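Local coordinates for surface glycan binding protein B (Bacteroides ovatus, PDB 6E57), which binds mixed-linkage beta-glucan at the surface of a human gut symbiont, probably capturing cereal glucan for uptake and breakdown, at residues F141-S146 with D213-T218; N219-I224 with E244-L249; A230-D235 with V305-E310; Q254-F259 with I267-P272; T349-Y354 with E386-L391. All coordinates share one frame; numbering follows the deposited sequence.

Contact 1: F141-S146 with D213-T218; sequences FERIVS and DMVKVT
K216 is bonded across the contact through both backbone polar atoms: K216 N donates to R143 O at 2.8 Å, and K216 O accepts from V145 N at the same length. T218 N carries the ladder on to V145 O at 3.1 Å. This is parallel pairing of the short edge strand 144-145 with strand 209-217, the first and last strands of a five-stranded mixed sheet, consistent with the A'-G pair of an immunoglobulin-like domain. Ahead of the ladder the R143 side chain, bent at chi2 (71°), turns NH1 to M214 O at 2.9 Å. That carbonyl oxygen lies in the guanidinium plane, but NH1 stands 48° out of the carbonyl plane, and the bond is bent at the hydrogen. A212 O takes a further bond from NH1 and S136 OG one from NH2, so the buried guanidinium is held at both terminal nitrogens. Strand 196-203 flanks 209-217 on its other side. On one face of the pair V145 crosses V215 at about a right angle, while V145 CG2 lies 3.9 Å from V217 CG2. On the other face, I144 CG2 packs against T218 CG2 at 4.0 Å.

Contact 2: N219-I224 with E244-L249; sequences NASLVI and ENIASL
S221 lies against both N245 and I246, and these three residues have the most surface buried where segments 219-224 and 244-249 meet. The S221 side chain points at the second segment. Its OG, beside the backbone N at chi1 -51°, comes 3.4 Å from N245 CB, and its polar end is satisfied by N242 O, just ahead of the second segment. N245 therefore offers S221 the aliphatic root of its side chain; its amide nitrogen stays 4.1 Å away, measured from ND2 to S221 OG. The S221 methylene has a different neighbour, with CB 3.9 Å from I246 CG1. From there the isoleucine chain is extended (chi2 -176°), which carries CD1 on to V223 CG2 at 4.5 Å, a loose touch. S221 and V223, two residues apart, thus present their side chains to the same isoleucine. The strands these segments lead into are not paired with each other: 222-225 is bonded to 235-240 and 292-294, whereas 246-251 is bonded to 254-256 and 277-285. Side chains packing between separately bonded strands are what a beta-sandwich core consists of, and the strand pattern here is consistent with an immunoglobulin-like domain. T285 adds to the packing at S221, V291 to that at I246 and F293 to that at V223. Just beyond I246, strand 246-251 has a classic beta bulge, A247 and S248 both facing K284. At the start of its segment E244 OE2 makes a salt bridge to K149 NZ, which ties this segment to the preceding domain.

Contact 3: A230-D235 with V305-E310; sequences ATANVD and VTVSTE
E310 crosses T231 obliquely and can be traced from its root to its carboxylate. Its CB rests on T231 CG2 at 3.8 Å. CG then leaves anti to the backbone N (chi1 -164°), and the extended chain carries CG and CD clear of the threonine before OE2, at the tip, comes back to 4.1 Å from the same T231 CG2. The other carboxylate oxygen, OE1, turns to the C-terminal domain, where it forms a salt bridge with K351 NZ and a hydrogen bond with T418 OG1. The backbones beneath form a parallel ladder between strand 229-231 and the long strand 299-315, which runs on out of this domain, consistent with an immunoglobulin-like beta-sandwich, to pair with strand 412-419. A230 N donates to T306 O at 3.0 Å, S308 N gives a weak bond to A230 O, and A232 N reaches S308 O at 3.2 Å. T231 and S308 share one face of the ladder. A230 and V307 lie on the other, where A230 CB meets V305 CG1 at 3.9 Å. W236 covers both A230 and V305 from strand 235-240. A232 CB sits 3.9 Å from V307 CG1 and also touches T309 CG2. At this point the first segment leaves the ladder in a type II turn from T231 to V234, whose N233 ND2 is bonded to D273 OD1.

Contact 4: Q254-F259 with I267-P272; sequences QTVSQF and ITLTCP
Segments 254-259 and 267-272 run in roughly opposing directions, 144° apart, and draw together from a CA-CA distance of 6.8 Å at Q254 and P272 to 4.7 Å at F259 and L269. One water joins the backbones across the widening gap, giving a hydrogen bond to Q258 O and accepting one from T270 N at 2.7 Å. At the close end I267 covers one face of the F259 ring. CG1 of I267 lies anti to its own backbone N (chi1 -166°) and the chain stays extended, which sets CD1 squarely over the ring, 3.5 Å from the centroid and 3° off the normal, a CH-pi contact. L269 CB meets the same ring at its edge, 3.7 Å from F259 CD1; these two side chains lie side by side and point the same way. Farther along, L269 turns its end to V256, with CD1 3.9 Å from V256 CG1 where the side chains cross at about a right angle. V256 CG2 also touches the proline ring, at P272 CD. At the wide end Q254 and P272 slide past each other in opposite directions, Q254 CB being 3.8 Å from P272 CG. L249 and I251 of strand 246-251 pack beside L269 and P272. Strand 254-256 is bonded to 246-251 and strand 266-270 to 235-240, so the apolar side chains here fill the seam between two differently paired layers, as in a beta-sandwich of immunoglobulin-like type.

Contact 5: T349-Y354 with E386-L391; sequences TLKVVY and EYTLIL
K351 runs out with CG anti to its backbone N (chi1 176°) and bends at chi3 (-69°), which brings NZ to a long, weak salt bridge of 3.6 Å with E386 OE1; the stronger partner of NZ is E310. Beneath them strands 349-356 and 385-390 form an antiparallel ladder of the C-terminal, glycan-binding domain. L350 with L389 and V352 with Y387 are the hydrogen-bonded pairs, each with two bonds; V352 N to Y387 O measures 2.8 Å. T349, K351 and V353 share one face with I390, T388 and E386, and there K351 and T388 lie side by side, with K351 CG 4.0 Å from T388 CG2. The other face carries L350, V352, Y387 and L389. Three of these, L350, Y387 and L389, pack on L367 of strand 364-369, after which the chain leads to the glycan-pocket residues Y371 and W372. At one end L391 CD1 reaches L350 CB at 3.8 Å. At the other, chi1 of 61° turns the Y354 ring against the neighbouring strand, its CE1 3.7 Å from Y387 N, which lies at the ring edge.

In the fold
From the N terminus, contact 1 closes first, joining the first and last strands of its five-stranded sheet across 66 intervening residues. The chain passes directly into segment 219-224, and contacts 1 and 2 touch where F141 packs on I224 and I144 on L222, across a domain boundary. Contact 2 crosses contact 3: segment 230-235 falls between its two halves, and 305-310 comes after both. Contact 4 lies nested in the loop closed by contact 3, and its C271 is probably hydrogen-bonded to N233 and V234; it also adjoins contact 2 through L249 and V256. Contact 5 follows in series within the C-terminal domain, touching contact 3 through E310 and K351.

Contact 1: F141-S146 with D213-T218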
# COMPACT_ATOMS: atom_id res chain seq x y z
N PHE A 141 -1.37 0.98 -5.53
CA PHE A 141 -1.21 -0.38 -6.04
C PHE A 141 -1.18 -0.37 -7.58
O PHE A 141 -1.43 -1.41 -8.20
CB PHE A 141 -2.33 -1.26 -5.46
CG PHE A 141 -2.36 -1.32 -3.95
CD1 PHE A 141 -1.49 -2.15 -3.26
CD2 PHE A 141 -3.25 -0.54 -3.23
CE1 PHE A 141 -1.51 -2.21 -1.87
CE2 PHE A 141 -3.27 -0.60 -1.84
CZ PHE A 141 -2.40 -1.43 -1.16
N GLU A 142 -0.81 0.77 -8.17
CA GLU A 142 -0.91 1.00 -9.62
C GLU A 142 0.23 0.29 -10.38
O GLU A 142 0.16 0.14 -11.60
CB GLU A 142 -0.95 2.49 -9.94
CG GLU A 142 0.38 3.21 -9.76
CD GLU A 142 0.69 3.72 -8.36
OE1 GLU A 142 -0.15 3.53 -7.45
OE2 GLU A 142 1.78 4.31 -8.18
N ARG A 143 1.27 -0.14 -9.65
CA ARG A 143 2.40 -0.85 -10.25
C ARG A 143 2.05 -2.32 -10.53
O ARG A 143 2.85 -3.03 -11.14
CB ARG A 143 3.64 -0.74 -9.35
CG ARG A 143 4.69 0.25 -9.84
CD ARG A 143 4.28 1.70 -9.72
NE ARG A 143 5.03 2.63 -10.56
CZ ARG A 143 6.36 2.69 -10.67
NH1 ARG A 143 7.10 1.60 -10.60
NH2 ARG A 143 6.95 3.86 -10.87
N ILE A 144 0.88 -2.78 -10.10
CA ILE A 144 0.36 -4.09 -10.48
C ILE A 144 -0.52 -3.89 -11.73
O ILE A 144 -1.55 -3.22 -11.67
CB ILE A 144 -0.40 -4.75 -9.31
CG1 ILE A 144 0.53 -5.00 -8.12
CG2 ILE A 144 -1.09 -6.03 -9.76
CD1 ILE A 144 -0.18 -5.18 -6.81
N VAL A 145 -0.08 -4.47 -12.85
CA VAL A 145 -0.63 -4.19 -14.18
C VAL A 145 -0.97 -5.51 -14.87
O VAL A 145 -0.53 -6.57 -14.45
CB VAL A 145 0.34 -3.35 -15.02
CG1 VAL A 145 0.71 -2.05 -14.33
CG2 VAL A 145 1.60 -4.13 -15.39
N SER A 146 -1.75 -5.41 -15.95
CA SER A 146 -2.27 -6.55 -16.68
C SER A 146 -1.98 -6.38 -18.17
O SER A 146 -2.15 -5.29 -18.72
CB SER A 146 -3.75 -6.70 -16.42
OG SER A 146 -4.32 -7.73 -17.22
N ASP A 213 11.68 2.13 -11.05
CA ASP A 213 11.44 1.01 -10.14
C ASP A 213 10.61 -0.07 -10.84
O ASP A 213 10.61 -0.15 -12.07
CB ASP A 213 10.87 1.52 -8.81
CG ASP A 213 11.92 1.62 -7.71
OD1 ASP A 213 12.68 0.65 -7.55
OD2 ASP A 213 11.96 2.67 -7.04
N MET A 214 9.92 -0.92 -10.05
CA MET A 214 9.38 -2.20 -10.50
C MET A 214 7.90 -2.08 -10.89
O MET A 214 7.15 -1.27 -10.34
CB MET A 214 9.50 -3.25 -9.38
CG MET A 214 10.92 -3.47 -8.92
SD MET A 214 12.02 -3.92 -10.28
CE MET A 214 11.30 -5.48 -10.79
N VAL A 215 7.50 -2.93 -11.85
CA VAL A 215 6.12 -3.19 -12.23
C VAL A 215 5.90 -4.70 -12.16
O VAL A 215 6.81 -5.47 -12.44
CB VAL A 215 5.82 -2.62 -13.63
CG1 VAL A 215 4.69 -3.36 -14.33
CG2 VAL A 215 5.53 -1.13 -13.59
N LYS A 216 4.68 -5.12 -11.77
CA LYS A 216 4.31 -6.53 -11.68
C LYS A 216 3.18 -6.82 -12.67
O LYS A 216 2.09 -6.26 -12.55
CB LYS A 216 3.91 -6.88 -10.24
CG LYS A 216 3.14 -8.18 -10.10
CD LYS A 216 3.15 -8.75 -8.70
CE LYS A 216 2.16 -9.88 -8.53
NZ LYS A 216 2.63 -10.87 -7.54
N VAL A 217 3.45 -7.71 -13.62
CA VAL A 217 2.52 -8.12 -14.67
C VAL A 217 1.87 -9.44 -14.25
O VAL A 217 2.57 -10.43 -14.01
CB VAL A 217 3.24 -8.25 -16.02
CG1 VAL A 217 2.28 -8.60 -17.15
CG2 VAL A 217 4.03 -7.00 -16.36
N THR A 218 0.53 -9.46 -14.20
CA THR A 218 -0.24 -10.65 -13.84
C THR A 218 -1.52 -10.73 -14.68
O THR A 218 -2.13 -9.71 -15.00
CB THR A 218 -0.57 -10.68 -12.34
OG1 THR A 218 -1.32 -11.86 -12.07
CG2 THR A 218 -1.36 -9.47 -11.88

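Contact 2: N219-I224 with E244-L249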
# COMPACT_ATOMS: atom_id res chain seq x y z
N ASN A 219 -1.91 -11.97 -15.01
CA ASN A 219 -3.18 -12.29 -15.65
C ASN A 219 -4.21 -12.70 -14.59
O ASN A 219 -5.40 -12.82 -14.90
CB ASN A 219 -3.03 -13.43 -16.66
CG ASN A 219 -2.11 -13.08 -17.81
OD1 ASN A 219 -2.39 -12.15 -18.56
ND2 ASN A 219 -1.02 -13.82 -17.94
N ALA A 220 -3.75 -12.93 -13.35
CA ALA A 220 -4.59 -13.45 -12.28
C ALA A 220 -5.59 -12.38 -11.83
O ALA A 220 -5.28 -11.18 -11.84
CB ALA A 220 -3.74 -13.91 -11.13
N SER A 221 -6.79 -12.83 -11.46
CA SER A 221 -7.73 -12.02 -10.73
C SER A 221 -7.21 -11.85 -9.30
O SER A 221 -7.35 -12.75 -8.48
CB SER A 221 -9.10 -12.65 -10.76
OG SER A 221 -9.48 -12.97 -12.09
N LEU A 222 -6.56 -10.71 -9.05
CA LEU A 222 -5.88 -10.45 -7.79
C LEU A 222 -6.62 -9.35 -7.02
O LEU A 222 -6.59 -8.19 -7.40
CB LEU A 222 -4.43 -10.05 -8.07
CG LEU A 222 -3.56 -9.76 -6.84
CD1 LEU A 222 -3.33 -11.02 -6.04
CD2 LEU A 222 -2.24 -9.13 -7.25
N VAL A 223 -7.27 -9.75 -5.93
CA VAL A 223 -7.90 -8.84 -4.98
C VAL A 223 -6.80 -8.22 -4.11
O VAL A 223 -6.00 -8.93 -3.50
CB VAL A 223 -8.94 -9.59 -4.12
CG1 VAL A 223 -9.47 -8.72 -2.98
CG2 VAL A 223 -10.09 -10.12 -4.97
N ILE A 224 -6.80 -6.88 -4.04
CA ILE A 224 -5.69 -6.11 -3.47
C ILE A 224 -6.12 -5.40 -2.18
O ILE A 224 -5.36 -5.38 -1.21
CB ILE A 224 -5.13 -5.12 -4.51
CG1 ILE A 224 -4.56 -5.84 -5.73
CG2 ILE A 224 -4.10 -4.20 -3.87
CD1 ILE A 224 -4.40 -4.95 -6.94
N GLU A 244 -12.91 -8.79 -13.49
CA GLU A 244 -14.03 -9.08 -14.41
C GLU A 244 -14.10 -10.59 -14.69
O GLU A 244 -15.16 -11.10 -15.05
CB GLU A 244 -13.92 -8.25 -15.69
CG GLU A 244 -13.00 -8.83 -16.76
CD GLU A 244 -11.52 -8.56 -16.56
OE1 GLU A 244 -11.13 -8.13 -15.45
OE2 GLU A 244 -10.75 -8.77 -17.53
N ASN A 245 -12.97 -11.29 -14.50
CA ASN A 245 -12.86 -12.74 -14.71
C ASN A 245 -13.47 -13.53 -13.54
O ASN A 245 -13.62 -14.75 -13.65
CB ASN A 245 -11.41 -13.17 -14.91
CG ASN A 245 -10.79 -12.67 -16.20
OD1 ASN A 245 -11.42 -12.69 -17.25
ND2 ASN A 245 -9.55 -12.22 -16.13
N ILE A 246 -13.79 -12.86 -12.43
CA ILE A 246 -14.34 -13.53 -11.24
C ILE A 246 -15.77 -13.99 -11.54
O ILE A 246 -16.60 -13.21 -12.01
CB ILE A 246 -14.27 -12.62 -10.00
CG1 ILE A 246 -12.82 -12.35 -9.60
CG2 ILE A 246 -15.08 -13.20 -8.85
CD1 ILE A 246 -12.64 -11.55 -8.33
N ALA A 247 -16.04 -15.26 -11.25
CA ALA A 247 -17.34 -15.90 -11.43
C ALA A 247 -18.10 -15.95 -10.09
O ALA A 247 -19.32 -15.83 -10.07
CB ALA A 247 -17.16 -17.28 -12.00
N SER A 248 -17.36 -16.16 -8.99
CA SER A 248 -17.96 -16.28 -7.66
C SER A 248 -16.93 -16.01 -6.56
O SER A 248 -15.73 -16.21 -6.76
CB SER A 248 -18.60 -17.63 -7.49
OG SER A 248 -17.63 -18.66 -7.66
N LEU A 249 -17.44 -15.54 -5.41
CA LEU A 249 -16.70 -15.43 -4.15
C LEU A 249 -17.45 -16.22 -3.07
O LEU A 249 -18.68 -16.16 -3.01
CB LEU A 249 -16.58 -13.95 -3.76
CG LEU A 249 -15.78 -13.07 -4.72
CD1 LEU A 249 -16.01 -11.60 -4.41
CD2 LEU A 249 -14.29 -13.39 -4.65

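Contact 3: A230-D235 with V305-E310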
# COMPACT_ATOMS: atom_id res chain seq x y z
N ALA A 230 -15.81 -6.43 6.29
CA ALA A 230 -17.09 -6.40 5.59
C ALA A 230 -18.23 -6.28 6.60
O ALA A 230 -18.15 -6.83 7.69
CB ALA A 230 -17.23 -7.64 4.74
N THR A 231 -19.28 -5.54 6.22
CA THR A 231 -20.50 -5.42 7.02
C THR A 231 -21.55 -6.38 6.45
O THR A 231 -21.83 -6.36 5.25
CB THR A 231 -20.99 -3.97 7.08
OG1 THR A 231 -19.98 -3.17 7.70
CG2 THR A 231 -22.29 -3.81 7.83
N ALA A 232 -22.14 -7.20 7.33
CA ALA A 232 -23.11 -8.22 6.95
C ALA A 232 -24.35 -7.56 6.32
O ALA A 232 -24.84 -6.54 6.82
CB ALA A 232 -23.49 -9.04 8.16
N ASN A 233 -24.81 -8.14 5.21
CA ASN A 233 -26.10 -7.83 4.58
C ASN A 233 -26.11 -6.44 3.94
O ASN A 233 -27.18 -5.87 3.75
CB ASN A 233 -27.26 -7.94 5.58
CG ASN A 233 -27.40 -9.32 6.18
OD1 ASN A 233 -27.54 -10.31 5.46
ND2 ASN A 233 -27.36 -9.40 7.50
N VAL A 234 -24.94 -5.89 3.61
CA VAL A 234 -24.86 -4.60 2.90
C VAL A 234 -23.77 -4.67 1.83
O VAL A 234 -23.00 -5.64 1.78
CB VAL A 234 -24.64 -3.40 3.85
CG1 VAL A 234 -25.55 -3.45 5.06
CG2 VAL A 234 -23.19 -3.26 4.29
N ASP A 235 -23.72 -3.63 0.99
CA ASP A 235 -22.80 -3.52 -0.13
C ASP A 235 -21.35 -3.58 0.38
O ASP A 235 -21.03 -3.06 1.45
CB ASP A 235 -23.06 -2.26 -0.95
CG ASP A 235 -24.16 -2.41 -1.99
OD1 ASP A 235 -24.10 -3.37 -2.78
OD2 ASP A 235 -25.08 -1.56 -2.00
N VAL A 305 -11.49 -12.42 6.47
CA VAL A 305 -12.46 -11.33 6.48
C VAL A 305 -13.06 -11.24 7.88
O VAL A 305 -13.57 -12.23 8.40
CB VAL A 305 -13.58 -11.57 5.44
CG1 VAL A 305 -14.55 -10.40 5.38
CG2 VAL A 305 -13.03 -11.88 4.07
N THR A 306 -12.99 -10.04 8.48
CA THR A 306 -13.70 -9.74 9.71
C THR A 306 -15.08 -9.16 9.34
O THR A 306 -15.17 -8.15 8.64
CB THR A 306 -12.90 -8.79 10.60
OG1 THR A 306 -11.72 -9.49 10.99
CG2 THR A 306 -13.65 -8.36 11.84
N VAL A 307 -16.13 -9.83 9.81
CA VAL A 307 -17.50 -9.40 9.58
C VAL A 307 -18.07 -8.85 10.89
O VAL A 307 -17.79 -9.37 11.97
CB VAL A 307 -18.36 -10.56 9.02
CG1 VAL A 307 -19.80 -10.13 8.77
CG2 VAL A 307 -17.75 -11.15 7.76
N SER A 308 -18.86 -7.78 10.77
CA SER A 308 -19.60 -7.18 11.88
C SER A 308 -20.93 -6.62 11.36
O SER A 308 -21.05 -6.32 10.18
CB SER A 308 -18.78 -6.12 12.58
OG SER A 308 -18.12 -5.29 11.64
N THR A 309 -21.93 -6.50 12.25
CA THR A 309 -23.23 -5.95 11.86
C THR A 309 -23.31 -4.49 12.33
O THR A 309 -22.93 -4.17 13.45
CB THR A 309 -24.40 -6.78 12.41
OG1 THR A 309 -24.43 -6.63 13.83
CG2 THR A 309 -24.31 -8.25 12.05
N GLU A 310 -23.81 -3.63 11.43
CA GLU A 310 -23.98 -2.21 11.68
C GLU A 310 -25.36 -1.98 12.29
O GLU A 310 -26.38 -2.29 11.67
CB GLU A 310 -23.81 -1.45 10.36
CG GLU A 310 -23.58 0.04 10.53
CD GLU A 310 -22.93 0.71 9.33
OE1 GLU A 310 -22.23 1.72 9.53
OE2 GLU A 310 -23.13 0.22 8.20

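Contact 4: Q254-F259 with I267-P272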
# COMPACT_ATOMS: atom_id res chain seq x y z
N GLN A 254 -20.71 -19.38 2.19
CA GLN A 254 -21.77 -18.72 1.45
C GLN A 254 -21.21 -18.18 0.13
O GLN A 254 -20.41 -17.25 0.14
CB GLN A 254 -22.37 -17.58 2.28
CG GLN A 254 -22.78 -17.99 3.69
CD GLN A 254 -24.04 -18.83 3.73
OE1 GLN A 254 -24.08 -19.94 3.21
NE2 GLN A 254 -25.07 -18.30 4.36
N THR A 255 -21.65 -18.77 -0.98
CA THR A 255 -21.20 -18.38 -2.32
C THR A 255 -22.09 -17.25 -2.86
O THR A 255 -23.31 -17.27 -2.72
CB THR A 255 -21.20 -19.59 -3.25
OG1 THR A 255 -20.24 -20.48 -2.69
CG2 THR A 255 -20.85 -19.24 -4.68
N VAL A 256 -21.43 -16.27 -3.51
CA VAL A 256 -22.06 -15.12 -4.14
C VAL A 256 -21.58 -15.05 -5.59
O VAL A 256 -20.38 -14.95 -5.83
CB VAL A 256 -21.71 -13.82 -3.37
CG1 VAL A 256 -22.34 -12.60 -4.02
CG2 VAL A 256 -22.10 -13.91 -1.91
N SER A 257 -22.52 -15.12 -6.55
CA SER A 257 -22.21 -15.09 -7.98
C SER A 257 -22.87 -13.89 -8.69
O SER A 257 -22.65 -13.69 -9.89
CB SER A 257 -22.58 -16.40 -8.64
OG SER A 257 -23.90 -16.79 -8.28
N GLN A 258 -23.65 -13.09 -7.95
CA GLN A 258 -24.32 -11.90 -8.50
C GLN A 258 -23.72 -10.65 -7.86
O GLN A 258 -23.64 -10.54 -6.63
CB GLN A 258 -25.83 -11.98 -8.26
CG GLN A 258 -26.62 -10.98 -9.10
CD GLN A 258 -28.12 -11.11 -8.93
OE1 GLN A 258 -28.62 -12.05 -8.31
NE2 GLN A 258 -28.84 -10.15 -9.48
N PHE A 259 -23.31 -9.70 -8.71
CA PHE A 259 -22.57 -8.50 -8.30
C PHE A 259 -23.25 -7.24 -8.85
O PHE A 259 -23.85 -7.27 -9.92
CB PHE A 259 -21.12 -8.56 -8.80
CG PHE A 259 -20.41 -9.86 -8.52
CD1 PHE A 259 -20.01 -10.18 -7.23
CD2 PHE A 259 -20.11 -10.74 -9.55
CE1 PHE A 259 -19.35 -11.37 -6.98
CE2 PHE A 259 -19.45 -11.93 -9.29
CZ PHE A 259 -19.07 -12.24 -8.00
N ILE A 267 -15.08 -4.68 -7.92
CA ILE A 267 -16.26 -5.53 -7.84
C ILE A 267 -17.00 -5.21 -6.53
O ILE A 267 -16.37 -5.03 -5.49
CB ILE A 267 -15.88 -7.02 -7.96
CG1 ILE A 267 -17.11 -7.90 -8.22
CG2 ILE A 267 -15.11 -7.50 -6.74
CD1 ILE A 267 -16.75 -9.31 -8.66
N THR A 268 -18.34 -5.10 -6.61
CA THR A 268 -19.20 -4.83 -5.46
C THR A 268 -20.25 -5.95 -5.35
O THR A 268 -20.91 -6.29 -6.33
CB THR A 268 -19.87 -3.46 -5.57
OG1 THR A 268 -18.85 -2.48 -5.76
CG2 THR A 268 -20.70 -3.09 -4.36
N LEU A 269 -20.41 -6.49 -4.13
CA LEU A 269 -21.36 -7.57 -3.84
C LEU A 269 -22.10 -7.26 -2.54
O LEU A 269 -21.77 -6.28 -1.85
CB LEU A 269 -20.60 -8.90 -3.76
CG LEU A 269 -19.67 -9.10 -2.56
CD1 LEU A 269 -19.59 -10.57 -2.18
CD2 LEU A 269 -18.28 -8.55 -2.84
N THR A 270 -23.10 -8.08 -2.21
CA THR A 270 -23.77 -8.04 -0.90
C THR A 270 -23.12 -9.09 0.01
O THR A 270 -23.28 -10.29 -0.21
CB THR A 270 -25.28 -8.28 -1.02
OG1 THR A 270 -25.81 -7.37 -2.00
CG2 THR A 270 -26.01 -8.08 0.29
N CYS A 271 -22.38 -8.62 1.03
CA CYS A 271 -21.80 -9.50 2.02
C CYS A 271 -22.92 -10.33 2.66
O CYS A 271 -23.88 -9.76 3.17
CB CYS A 271 -21.05 -8.73 3.10
SG CYS A 271 -20.57 -9.75 4.52
N PRO A 272 -22.84 -11.68 2.63
CA PRO A 272 -23.92 -12.52 3.15
C PRO A 272 -24.16 -12.40 4.66
O PRO A 272 -23.41 -11.72 5.36
CB PRO A 272 -23.47 -13.95 2.78
CG PRO A 272 -21.97 -13.85 2.61
CD PRO A 272 -21.72 -12.46 2.08
O HOH W 1 -24.41 -9.74 -3.96

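Contact 5: T349-Y354 with E386-L391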
# COMPACT_ATOMS: atom_id res chain seq x y z
N THR A 349 -17.00 1.00 16.66
CA THR A 349 -16.87 2.11 15.73
C THR A 349 -18.21 2.84 15.59
O THR A 349 -19.17 2.26 15.08
CB THR A 349 -16.40 1.63 14.35
OG1 THR A 349 -15.23 0.83 14.54
CG2 THR A 349 -16.08 2.77 13.41
N LEU A 350 -18.25 4.09 16.05
CA LEU A 350 -19.38 4.98 15.83
C LEU A 350 -19.20 5.64 14.47
O LEU A 350 -18.08 5.98 14.09
CB LEU A 350 -19.45 6.02 16.96
CG LEU A 350 -20.73 6.85 17.01
CD1 LEU A 350 -21.88 6.05 17.59
CD2 LEU A 350 -20.52 8.11 17.83
N LYS A 351 -20.32 5.80 13.74
CA LYS A 351 -20.35 6.46 12.43
C LYS A 351 -21.47 7.50 12.44
O LYS A 351 -22.59 7.19 12.81
CB LYS A 351 -20.59 5.43 11.32
CG LYS A 351 -20.74 6.01 9.91
CD LYS A 351 -21.18 5.00 8.87
CE LYS A 351 -20.13 3.95 8.57
NZ LYS A 351 -20.61 2.95 7.58
N VAL A 352 -21.14 8.73 12.02
CA VAL A 352 -22.12 9.80 11.85
C VAL A 352 -22.16 10.18 10.37
O VAL A 352 -21.17 10.69 9.85
CB VAL A 352 -21.79 11.02 12.73
CG1 VAL A 352 -22.83 12.12 12.57
CG2 VAL A 352 -21.62 10.64 14.19
N VAL A 353 -23.30 9.92 9.71
CA VAL A 353 -23.54 10.36 8.34
C VAL A 353 -24.10 11.79 8.39
O VAL A 353 -25.16 12.01 8.97
CB VAL A 353 -24.48 9.41 7.58
CG1 VAL A 353 -24.69 9.85 6.13
CG2 VAL A 353 -24.00 7.97 7.63
N TYR A 354 -23.39 12.72 7.76
CA TYR A 354 -23.71 14.15 7.82
C TYR A 354 -23.89 14.68 6.39
O TYR A 354 -23.30 14.15 5.46
CB TYR A 354 -22.62 14.91 8.57
CG TYR A 354 -21.25 14.84 7.94
CD1 TYR A 354 -20.38 13.80 8.24
CD2 TYR A 354 -20.83 15.79 7.03
CE1 TYR A 354 -19.13 13.71 7.65
CE2 TYR A 354 -19.58 15.73 6.44
CZ TYR A 354 -18.73 14.68 6.75
OH TYR A 354 -17.50 14.62 6.16
N GLU A 386 -19.19 10.74 5.81
CA GLU A 386 -19.36 9.87 6.95
C GLU A 386 -18.16 10.08 7.88
O GLU A 386 -17.02 9.96 7.44
CB GLU A 386 -19.45 8.41 6.51
CG GLU A 386 -20.37 8.18 5.32
CD GLU A 386 -20.59 6.72 4.94
OE1 GLU A 386 -19.92 5.84 5.53
OE2 GLU A 386 -21.43 6.47 4.05
N TYR A 387 -18.42 10.39 9.15
CA TYR A 387 -17.39 10.51 10.18
C TYR A 387 -17.39 9.22 11.02
O TYR A 387 -18.40 8.90 11.65
CB TYR A 387 -17.66 11.74 11.05
CG TYR A 387 -16.49 12.17 11.90
CD1 TYR A 387 -16.21 11.55 13.11
CD2 TYR A 387 -15.67 13.20 11.49
CE1 TYR A 387 -15.13 11.94 13.88
CE2 TYR A 387 -14.58 13.61 12.26
CZ TYR A 387 -14.31 12.97 13.46
OH TYR A 387 -13.25 13.38 14.21
N THR A 388 -16.27 8.49 11.03
CA THR A 388 -16.13 7.31 11.89
C THR A 388 -15.14 7.62 13.02
O THR A 388 -14.19 8.36 12.85
CB THR A 388 -15.71 6.07 11.09
OG1 THR A 388 -14.47 6.34 10.43
CG2 THR A 388 -16.74 5.65 10.06
N LEU A 389 -15.41 7.03 14.19
CA LEU A 389 -14.62 7.21 15.39
C LEU A 389 -14.74 5.95 16.25
O LEU A 389 -15.85 5.48 16.52
CB LEU A 389 -15.14 8.43 16.15
CG LEU A 389 -14.46 8.71 17.50
CD1 LEU A 389 -13.09 9.34 17.29
CD2 LEU A 389 -15.34 9.61 18.36
N ILE A 390 -13.60 5.41 16.68
CA ILE A 390 -13.55 4.28 17.58
C ILE A 390 -13.71 4.81 19.01
O ILE A 390 -12.92 5.64 19.46
CB ILE A 390 -12.24 3.47 17.39
CG1 ILE A 390 -12.17 2.87 15.99
CG2 ILE A 390 -12.10 2.41 18.47
CD1 ILE A 390 -10.89 2.14 15.69
N LEU A 391 -14.74 4.32 19.70
CA LEU A 391 -15.04 4.68 21.08
C LEU A 391 -14.25 3.78 22.03
O LEU A 391 -14.57 2.60 22.20
CB LEU A 391 -16.55 4.55 21.31
CG LEU A 391 -17.43 5.42 20.43
CD1 LEU A 391 -18.90 5.12 20.65
CD2 LEU A 391 -17.15 6.90 20.66